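Local coordinates for protein homoserine kinase (Cytophaga hutchinsonii, PDB 4P52) that probably catalyses the ATP-dependent phosphorylation of L-homoserine to O-phospho-L-homoserine on the pathway to threonine, at residues 128-133 with 324-329; 144-149 with 167-172; 202-207 with 259-264. All coordinates share one frame; numbering follows the deposited sequence.

Contacts 1 and 2 lie side by side, their centres 8 Å apart, where helices 120-135, 146-157 and 162-170 pack together beside the mixed sheet, which includes the C-terminal strand 329-330. They touch directly: P328 CD packs on the backbone carbonyls of C168 and L169, V129 on L145, and N324 O probably accepts a hydrogen bond from G172 N. Contact 3 is on the opposite side of the chain's centre, its centre about 30 and 28 Å from those of contacts 1 and 2. Along the chain, contact 2 closes first and contact 3 follows, both within the span bridged by contact 1. Segment 324-329 thus brings the C-terminal end of the chain back to these helices.

Contact 1 of 3, residues 128-133 with 324-329; sequences GVYAIN and NQQGPK
P328, at the approach to the C-terminal strand 329-330 of this GHMP kinase fold, lies over one face of the Y130 ring on helix 120-135. The contact is a CH-pi interaction: P328 CG stands 3.8 Å from the ring centroid and 26° off its normal, displaced toward the rim on the side of Y130 CD1. P328 CB shares the same face, 3.8 Å from Y130 CG. With CG anti to the backbone N (chi1 -164°), Y130 extends from the helix toward the loop, and its ring passes the proline obliquely. Within 324-329, N324 OD1 forms an Asx turn and a wider Asx motif, accepting Q326 N at 2.8 Å and G327 N at 3.3 Å from the same face of its amide; the second donor lies well above the carbonyl plane. Q326 then folds its side chain forward, so that NE2 donates to P328 O at 2.7 Å, nearly in line with the C=O bond. These bonds brace the turn carrying P328. Around the contact, Y130 also touches V29 of strand 26-36, K329 pairs with F30 of that strand through its backbone, and V129 and I132 of helix 120-135 pack against helix 86-98.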
loop_
_atom_site.group_PDB
_atom_site.type_symbol
_atom_site.label_atom_id
_atom_site.label_comp_id
_atom_site.label_asym_id
_atom_site.label_seq_id
_atom_site.Cartn_x
_atom_site.Cartn_y
_atom_site.Cartn_z
ATOM N N GLY A 128 14.341 23.307 -15.071
ATOM C CA GLY A 128 15.536 23.364 -15.913
ATOM C C GLY A 128 15.628 22.254 -16.946
ATOM O O GLY A 128 15.969 22.495 -18.113
ATOM N N VAL A 129 15.296 21.036 -16.538
ATOM C CA VAL A 129 15.489 19.866 -17.395
ATOM C C VAL A 129 14.432 19.829 -18.497
ATOM O O VAL A 129 14.737 19.610 -19.677
ATOM C CB VAL A 129 15.462 18.564 -16.571
ATOM C CG1 VAL A 129 15.548 17.369 -17.484
ATOM C CG2 VAL A 129 16.639 18.542 -15.618
ATOM N N TYR A 130 13.192 20.094 -18.099
ATOM C CA TYR A 130 12.117 20.248 -19.028
ATOM C C TYR A 130 12.468 21.319 -20.024
ATOM O O TYR A 130 12.312 21.106 -21.223
ATOM C CB TYR A 130 10.872 20.663 -18.293
ATOM C CG TYR A 130 9.633 20.488 -19.084
ATOM C CD1 TYR A 130 9.012 19.236 -19.166
ATOM C CD2 TYR A 130 9.056 21.569 -19.761
ATOM C CE1 TYR A 130 7.827 19.057 -19.895
ATOM C CE2 TYR A 130 7.886 21.406 -20.501
ATOM C CZ TYR A 130 7.280 20.142 -20.562
ATOM O OH TYR A 130 6.124 19.966 -21.274
ATOM N N ALA A 131 12.943 22.462 -19.524
ATOM C CA ALA A 131 13.290 23.604 -20.373
ATOM C C ALA A 131 14.309 23.246 -21.427
ATOM O O ALA A 131 14.062 23.492 -22.613
ATOM C CB ALA A 131 13.790 24.776 -19.551
ATOM N N ILE A 132 15.440 22.663 -21.006
ATOM C CA ILE A 132 16.555 22.391 -21.925
ATOM C C ILE A 132 16.123 21.405 -23.000
ATOM O O ILE A 132 16.483 21.548 -24.186
ATOM C CB ILE A 132 17.847 21.931 -21.196
ATOM C CG1 ILE A 132 19.048 21.922 -22.144
ATOM C CG2 ILE A 132 17.704 20.556 -20.562
ATOM C CD1 ILE A 132 19.428 23.296 -22.665
ATOM N N ASN A 133 15.299 20.445 -22.596
ATOM C CA ASN A 133 14.835 19.429 -23.517
ATOM C C ASN A 133 13.926 20.003 -24.605
ATOM O O ASN A 133 14.068 19.697 -25.788
ATOM C CB ASN A 133 14.139 18.301 -22.752
ATOM C CG ASN A 133 13.817 17.115 -23.639
ATOM O OD1 ASN A 133 14.705 16.554 -24.308
ATOM N ND2 ASN A 133 12.546 16.708 -23.635
ATOM N N ASN A 324 -2.735 18.692 -10.000
ATOM C CA ASN A 324 -2.300 19.266 -11.255
ATOM C C ASN A 324 -1.808 18.137 -12.152
ATOM O O ASN A 324 -0.753 17.562 -11.914
ATOM C CB ASN A 324 -1.227 20.315 -10.958
ATOM C CG ASN A 324 -0.495 20.821 -12.207
ATOM O OD1 ASN A 324 -0.783 20.421 -13.350
ATOM N ND2 ASN A 324 0.504 21.679 -11.977
ATOM N N GLN A 325 -2.590 17.809 -13.179
ATOM C CA GLN A 325 -2.261 16.727 -14.099
ATOM C C GLN A 325 -1.241 17.125 -15.169
ATOM O O GLN A 325 -0.732 16.283 -15.870
ATOM C CB GLN A 325 -3.518 16.268 -14.819
ATOM C CG GLN A 325 -4.703 15.850 -13.948
ATOM C CD GLN A 325 -4.405 14.653 -13.059
ATOM O OE1 GLN A 325 -3.605 13.777 -13.388
ATOM N NE2 GLN A 325 -5.044 14.631 -11.899
ATOM N N GLN A 326 -0.981 18.407 -15.332
ATOM C CA GLN A 326 -0.094 18.871 -16.386
ATOM C C GLN A 326 1.369 18.655 -16.051
ATOM O O GLN A 326 2.112 18.109 -16.859
ATOM C CB GLN A 326 -0.356 20.354 -16.685
ATOM C CG GLN A 326 0.587 21.029 -17.677
ATOM C CD GLN A 326 0.889 20.205 -18.927
ATOM O OE1 GLN A 326 0.051 19.460 -19.448
ATOM N NE2 GLN A 326 2.100 20.355 -19.429
ATOM N N GLY A 327 1.768 19.050 -14.845
ATOM C CA GLY A 327 3.175 19.052 -14.487
ATOM C C GLY A 327 3.777 20.340 -15.015
ATOM O O GLY A 327 3.161 21.386 -14.907
ATOM N N PRO A 328 4.981 20.277 -15.613
ATOM C CA PRO A 328 5.585 21.533 -16.086
ATOM C C PRO A 328 4.880 22.113 -17.315
ATOM O O PRO A 328 4.159 21.424 -18.006
ATOM C CB PRO A 328 7.038 21.158 -16.401
ATOM C CG PRO A 328 7.096 19.676 -16.367
ATOM C CD PRO A 328 5.779 19.094 -15.955
ATOM N N LYS A 329 5.148 23.378 -17.591
ATOM C CA LYS A 329 4.349 24.184 -18.495
ATOM C C LYS A 329 5.261 25.265 -19.084
ATOM O O LYS A 329 5.960 25.935 -18.340
ATOM C CB LYS A 329 3.285 24.844 -17.630
ATOM C CG LYS A 329 2.163 25.506 -18.357
ATOM C CD LYS A 329 1.719 26.702 -17.551
ATOM C CE LYS A 329 0.984 26.341 -16.274
ATOM N NZ LYS A 329 0.571 27.616 -15.612
#

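Contact 2 of 3, residues 144-149 with 167-172; sequences DLLPFA and PCLYGG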
loop_
_atom_site.group_PDB
_atom_site.type_symbol
_atom_site.label_atom_id
_atom_site.label_comp_id
_atom_site.label_asym_id
_atom_site.label_seq_id
_atom_site.Cartn_x
_atom_site.Cartn_y
_atom_site.Cartn_z
ATOM N N ASP A 144 11.913 10.203 -19.813
ATOM C CA ASP A 144 13.322 9.912 -19.608
ATOM C C ASP A 144 14.109 11.040 -18.981
ATOM O O ASP A 144 15.305 10.879 -18.735
ATOM C CB ASP A 144 13.967 9.473 -20.914
ATOM C CG ASP A 144 13.491 8.092 -21.354
ATOM O OD1 ASP A 144 13.700 7.123 -20.580
ATOM O OD2 ASP A 144 12.889 7.988 -22.455
ATOM N N LEU A 145 13.452 12.172 -18.706
ATOM C CA LEU A 145 14.131 13.275 -18.037
ATOM C C LEU A 145 14.301 13.056 -16.545
ATOM O O LEU A 145 15.174 13.694 -15.921
ATOM C CB LEU A 145 13.434 14.600 -18.282
ATOM C CG LEU A 145 13.186 14.954 -19.748
ATOM C CD1 LEU A 145 12.432 16.272 -19.821
ATOM C CD2 LEU A 145 14.486 14.986 -20.551
ATOM N N LEU A 146 13.499 12.155 -15.975
ATOM C CA LEU A 146 13.516 11.945 -14.525
ATOM C C LEU A 146 14.926 11.694 -13.918
ATOM O O LEU A 146 15.295 12.354 -12.937
ATOM C CB LEU A 146 12.515 10.866 -14.107
ATOM C CG LEU A 146 12.426 10.639 -12.598
ATOM C CD1 LEU A 146 12.079 11.908 -11.837
ATOM C CD2 LEU A 146 11.382 9.578 -12.312
ATOM N N PRO A 147 15.720 10.769 -14.510
ATOM C CA PRO A 147 17.040 10.495 -13.909
ATOM C C PRO A 147 17.940 11.736 -13.828
ATOM O O PRO A 147 18.658 11.923 -12.825
ATOM C CB PRO A 147 17.662 9.447 -14.845
ATOM C CG PRO A 147 16.525 8.869 -15.615
ATOM C CD PRO A 147 15.480 9.950 -15.715
ATOM N N PHE A 148 17.900 12.580 -14.857
ATOM C CA PHE A 148 18.691 13.795 -14.838
ATOM C C PHE A 148 18.269 14.726 -13.721
ATOM O O PHE A 148 19.107 15.345 -13.069
ATOM C CB PHE A 148 18.624 14.488 -16.180
ATOM C CG PHE A 148 19.142 13.648 -17.292
ATOM C CD1 PHE A 148 20.482 13.311 -17.345
ATOM C CD2 PHE A 148 18.290 13.173 -18.270
ATOM C CE1 PHE A 148 20.971 12.520 -18.364
ATOM C CE2 PHE A 148 18.768 12.385 -19.302
ATOM C CZ PHE A 148 20.110 12.054 -19.347
ATOM N N ALA A 149 16.966 14.815 -13.490
ATOM C CA ALA A 149 16.470 15.661 -12.422
ATOM C C ALA A 149 16.882 15.066 -11.072
ATOM O O ALA A 149 17.258 15.803 -10.167
ATOM C CB ALA A 149 14.966 15.842 -12.535
ATOM N N PRO A 167 6.203 13.523 -9.568
ATOM C CA PRO A 167 4.922 14.217 -9.809
ATOM C C PRO A 167 5.115 15.645 -10.348
ATOM O O PRO A 167 4.245 16.182 -11.081
ATOM C CB PRO A 167 4.247 14.248 -8.426
ATOM C CG PRO A 167 5.364 14.099 -7.449
ATOM C CD PRO A 167 6.427 13.263 -8.131
ATOM N N CYS A 168 6.241 16.251 -9.994
ATOM C CA CYS A 168 6.543 17.554 -10.489
ATOM C C CYS A 168 6.728 17.494 -12.013
ATOM O O CYS A 168 6.143 18.284 -12.756
ATOM C CB CYS A 168 7.795 18.112 -9.818
ATOM S SG CYS A 168 8.120 19.771 -10.433
ATOM N N LEU A 169 7.538 16.551 -12.459
ATOM C CA LEU A 169 7.840 16.390 -13.861
ATOM C C LEU A 169 6.689 15.788 -14.656
ATOM O O LEU A 169 6.462 16.179 -15.784
ATOM C CB LEU A 169 9.099 15.528 -14.036
ATOM C CG LEU A 169 9.505 15.118 -15.451
ATOM C CD1 LEU A 169 9.906 16.299 -16.351
ATOM C CD2 LEU A 169 10.625 14.089 -15.355
ATOM N N TYR A 170 5.978 14.832 -14.076
ATOM C CA TYR A 170 4.996 14.073 -14.826
ATOM C C TYR A 170 3.621 14.612 -14.643
ATOM O O TYR A 170 2.732 14.269 -15.401
ATOM C CB TYR A 170 4.974 12.616 -14.389
ATOM C CG TYR A 170 6.226 11.858 -14.712
ATOM C CD1 TYR A 170 6.965 12.131 -15.850
ATOM C CD2 TYR A 170 6.668 10.839 -13.880
ATOM C CE1 TYR A 170 8.128 11.425 -16.137
ATOM C CE2 TYR A 170 7.819 10.125 -14.164
ATOM C CZ TYR A 170 8.537 10.417 -15.298
ATOM O OH TYR A 170 9.667 9.683 -15.568
ATOM N N GLY A 171 3.426 15.435 -13.618
ATOM C CA GLY A 171 2.074 15.815 -13.215
ATOM C C GLY A 171 1.351 14.682 -12.516
ATOM O O GLY A 171 1.756 13.522 -12.584
ATOM N N GLY A 172 0.294 15.036 -11.801
ATOM C CA GLY A 172 -0.610 14.052 -11.260
ATOM C C GLY A 172 -0.186 13.505 -9.923
ATOM O O GLY A 172 0.574 14.148 -9.172
#
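The Y170 ring is approached obliquely by L146, and the two side chains cross at about a right angle. L146 CD2 lies 4.1 Å from Y170 CE2, and L146 CB comes to 3.4 Å from Y170 OH, so the leucine meets the hydroxyl end of the ring. That hydroxyl is hydrogen-bonded to K143 O, just ahead of 144-149, which ties the aromatic end to the chain entering helix 146-157. With CG beside the backbone N (chi1 -67°), the Y170 ring reaches L146 although its CB does not point at the other segment. L169 supplies the second apolar patch through a single methyl, CD2. This atom sits 3.9 Å from L146 CB and 4.1 Å from L145 CB, and also 3.5 Å from L146 N, fitting against the backbone between the two leucines. L145 and L169 continue inward to V129 and V126 of helix 120-135, while L146 touches L182. At G171 the chain leaves the helix with positive phi (73°), and Y170 O accepts a hydrogen bond from K186 NZ. The result is an apolar joint between the region where helix 146-157 starts and the end of helix 162-170, after which the chain passes into strand 173-178 of the mixed sheet; the joint belongs to the helices packed beside that sheet in the GHMP kinase N-terminal domain.

Contact 3 of 3, residues 202-207 with 259-264; sequences VEVQTK and VLIPGF
I261 O accepts a hydrogen bond from F264 N at 3.2 Å, closing a type II beta turn from I261 to F264; the I261 side chain also reaches V204, with I261 CG1 4.5 Å from V204 CG2. V204 is the middle of the interface. Its two methyls divide the work: CG1 meets L260 CB at 4.0 Å, and CG2 lies by the peptide carbonyl of L260, closest to its O atom. The placement follows from chi1 of 165°, which sets CG1 anti to the backbone N and CG2 beside that N, anti to the carbonyl carbon. The V204 and L260 side chains meet at about a right angle. Farther along, V202 CG1 touches P262 CD at 4.3 Å. I261 also packs on I281 of strand 278-281, and P262 on I314. G263, with positive phi (77°), occupies both the third position of the turn and the N-cap of helix 264-273; on the opposing segment Q205 likewise precedes a helix, 206-211. The arrangement is thus a surface meeting of two loops that each run into a helix, one following strand 194-200 of the antiparallel sheet, the other ending in a type II turn in the C-terminal half of the GHMP kinase fold.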
loop_
_atom_site.group_PDB
_atom_site.type_symbol
_atom_site.label_atom_id
_atom_site.label_comp_id
_atom_site.label_asym_id
_atom_site.label_seq_id
_atom_site.Cartn_x
_atom_site.Cartn_y
_atom_site.Cartn_z
ATOM N N VAL A 202 7.526 30.682 8.722
ATOM C CA VAL A 202 8.475 30.315 9.751
ATOM C C VAL A 202 9.323 29.220 9.114
ATOM O O VAL A 202 8.878 28.558 8.177
ATOM C CB VAL A 202 7.739 29.840 11.040
ATOM C CG1 VAL A 202 7.009 28.516 10.840
ATOM C CG2 VAL A 202 8.717 29.690 12.164
ATOM N N GLU A 203 10.556 29.044 9.538
ATOM C CA GLU A 203 11.298 27.990 8.896
ATOM C C GLU A 203 11.787 26.906 9.814
ATOM O O GLU A 203 12.535 27.129 10.736
ATOM C CB GLU A 203 12.367 28.499 7.931
ATOM C CG GLU A 203 13.421 29.396 8.530
ATOM C CD GLU A 203 14.435 29.843 7.492
ATOM O OE1 GLU A 203 14.006 30.119 6.349
ATOM O OE2 GLU A 203 15.650 29.920 7.816
ATOM N N VAL A 204 11.285 25.720 9.540
ATOM C CA VAL A 204 11.747 24.488 10.130
ATOM C C VAL A 204 12.769 23.942 9.135
ATOM O O VAL A 204 12.462 23.801 7.922
ATOM C CB VAL A 204 10.554 23.511 10.263
ATOM C CG1 VAL A 204 11.010 22.078 10.528
ATOM C CG2 VAL A 204 9.573 24.006 11.317
ATOM N N GLN A 205 13.970 23.647 9.642
ATOM C CA GLN A 205 15.017 23.015 8.839
ATOM C C GLN A 205 14.635 21.608 8.313
ATOM O O GLN A 205 13.961 20.830 9.017
ATOM C CB GLN A 205 16.319 22.961 9.643
ATOM C CG GLN A 205 16.887 24.324 9.998
ATOM C CD GLN A 205 16.979 25.283 8.814
ATOM O OE1 GLN A 205 16.324 26.332 8.787
ATOM N NE2 GLN A 205 17.794 24.925 7.825
ATOM N N THR A 206 15.047 21.290 7.078
ATOM C CA THR A 206 14.899 19.923 6.525
ATOM C C THR A 206 15.790 18.967 7.321
ATOM O O THR A 206 15.383 17.834 7.637
ATOM C CB THR A 206 15.227 19.850 5.011
ATOM O OG1 THR A 206 14.354 20.734 4.301
ATOM C CG2 THR A 206 15.027 18.424 4.459
ATOM N N LYS A 207 16.981 19.473 7.661
ATOM C CA LYS A 207 17.984 18.802 8.479
ATOM C C LYS A 207 17.407 18.226 9.790
ATOM O O LYS A 207 17.652 17.060 10.121
ATOM C CB LYS A 207 19.136 19.781 8.768
ATOM C CG LYS A 207 20.355 19.159 9.428
ATOM C CD LYS A 207 21.222 20.219 10.100
ATOM C CE LYS A 207 22.448 19.602 10.766
ATOM N NZ LYS A 207 22.112 18.773 11.962
ATOM N N VAL A 259 6.259 18.051 16.445
ATOM C CA VAL A 259 6.844 18.909 17.460
ATOM C C VAL A 259 7.635 20.082 16.881
ATOM O O VAL A 259 7.776 21.115 17.560
ATOM C CB VAL A 259 7.764 18.159 18.457
ATOM C CG1 VAL A 259 6.974 17.114 19.230
ATOM C CG2 VAL A 259 8.985 17.546 17.765
ATOM N N LEU A 260 8.163 19.917 15.654
ATOM C CA LEU A 260 8.912 20.962 14.985
ATOM C C LEU A 260 8.018 22.026 14.374
ATOM O O LEU A 260 8.498 23.102 14.025
ATOM C CB LEU A 260 9.772 20.366 13.879
ATOM C CG LEU A 260 10.867 19.397 14.343
ATOM C CD1 LEU A 260 11.575 18.770 13.146
ATOM C CD2 LEU A 260 11.863 20.046 15.308
ATOM N N ILE A 261 6.729 21.754 14.214
ATOM C CA ILE A 261 5.886 22.708 13.506
ATOM C C ILE A 261 4.973 23.466 14.448
ATOM O O ILE A 261 4.074 22.885 15.059
ATOM C CB ILE A 261 5.045 22.026 12.408
ATOM C CG1 ILE A 261 5.965 21.353 11.386
ATOM C CG2 ILE A 261 4.069 23.022 11.781
ATOM C CD1 ILE A 261 5.259 20.374 10.462
ATOM N N PRO A 262 5.178 24.776 14.558
ATOM C CA PRO A 262 4.381 25.525 15.535
ATOM C C PRO A 262 2.896 25.450 15.219
ATOM O O PRO A 262 2.508 25.664 14.077
ATOM C CB PRO A 262 4.875 26.954 15.366
ATOM C CG PRO A 262 6.225 26.820 14.726
ATOM C CD PRO A 262 6.133 25.625 13.834
ATOM N N GLY A 263 2.082 25.111 16.219
ATOM C CA GLY A 263 0.628 25.106 16.080
ATOM C C GLY A 263 0.060 23.918 15.334
ATOM O O GLY A 263 -1.141 23.878 15.036
ATOM N N PHE A 264 0.899 22.932 15.040
ATOM C CA PHE A 264 0.494 21.854 14.181
ATOM C C PHE A 264 -0.803 21.218 14.665
ATOM O O PHE A 264 -1.740 21.020 13.879
ATOM C CB PHE A 264 1.564 20.772 14.092
ATOM C CG PHE A 264 1.126 19.589 13.277
ATOM C CD1 PHE A 264 1.124 19.651 11.896
ATOM C CD2 PHE A 264 0.638 18.449 13.887
ATOM C CE1 PHE A 264 0.679 18.593 11.126
ATOM C CE2 PHE A 264 0.199 17.366 13.124
ATOM C CZ PHE A 264 0.231 17.448 11.736
#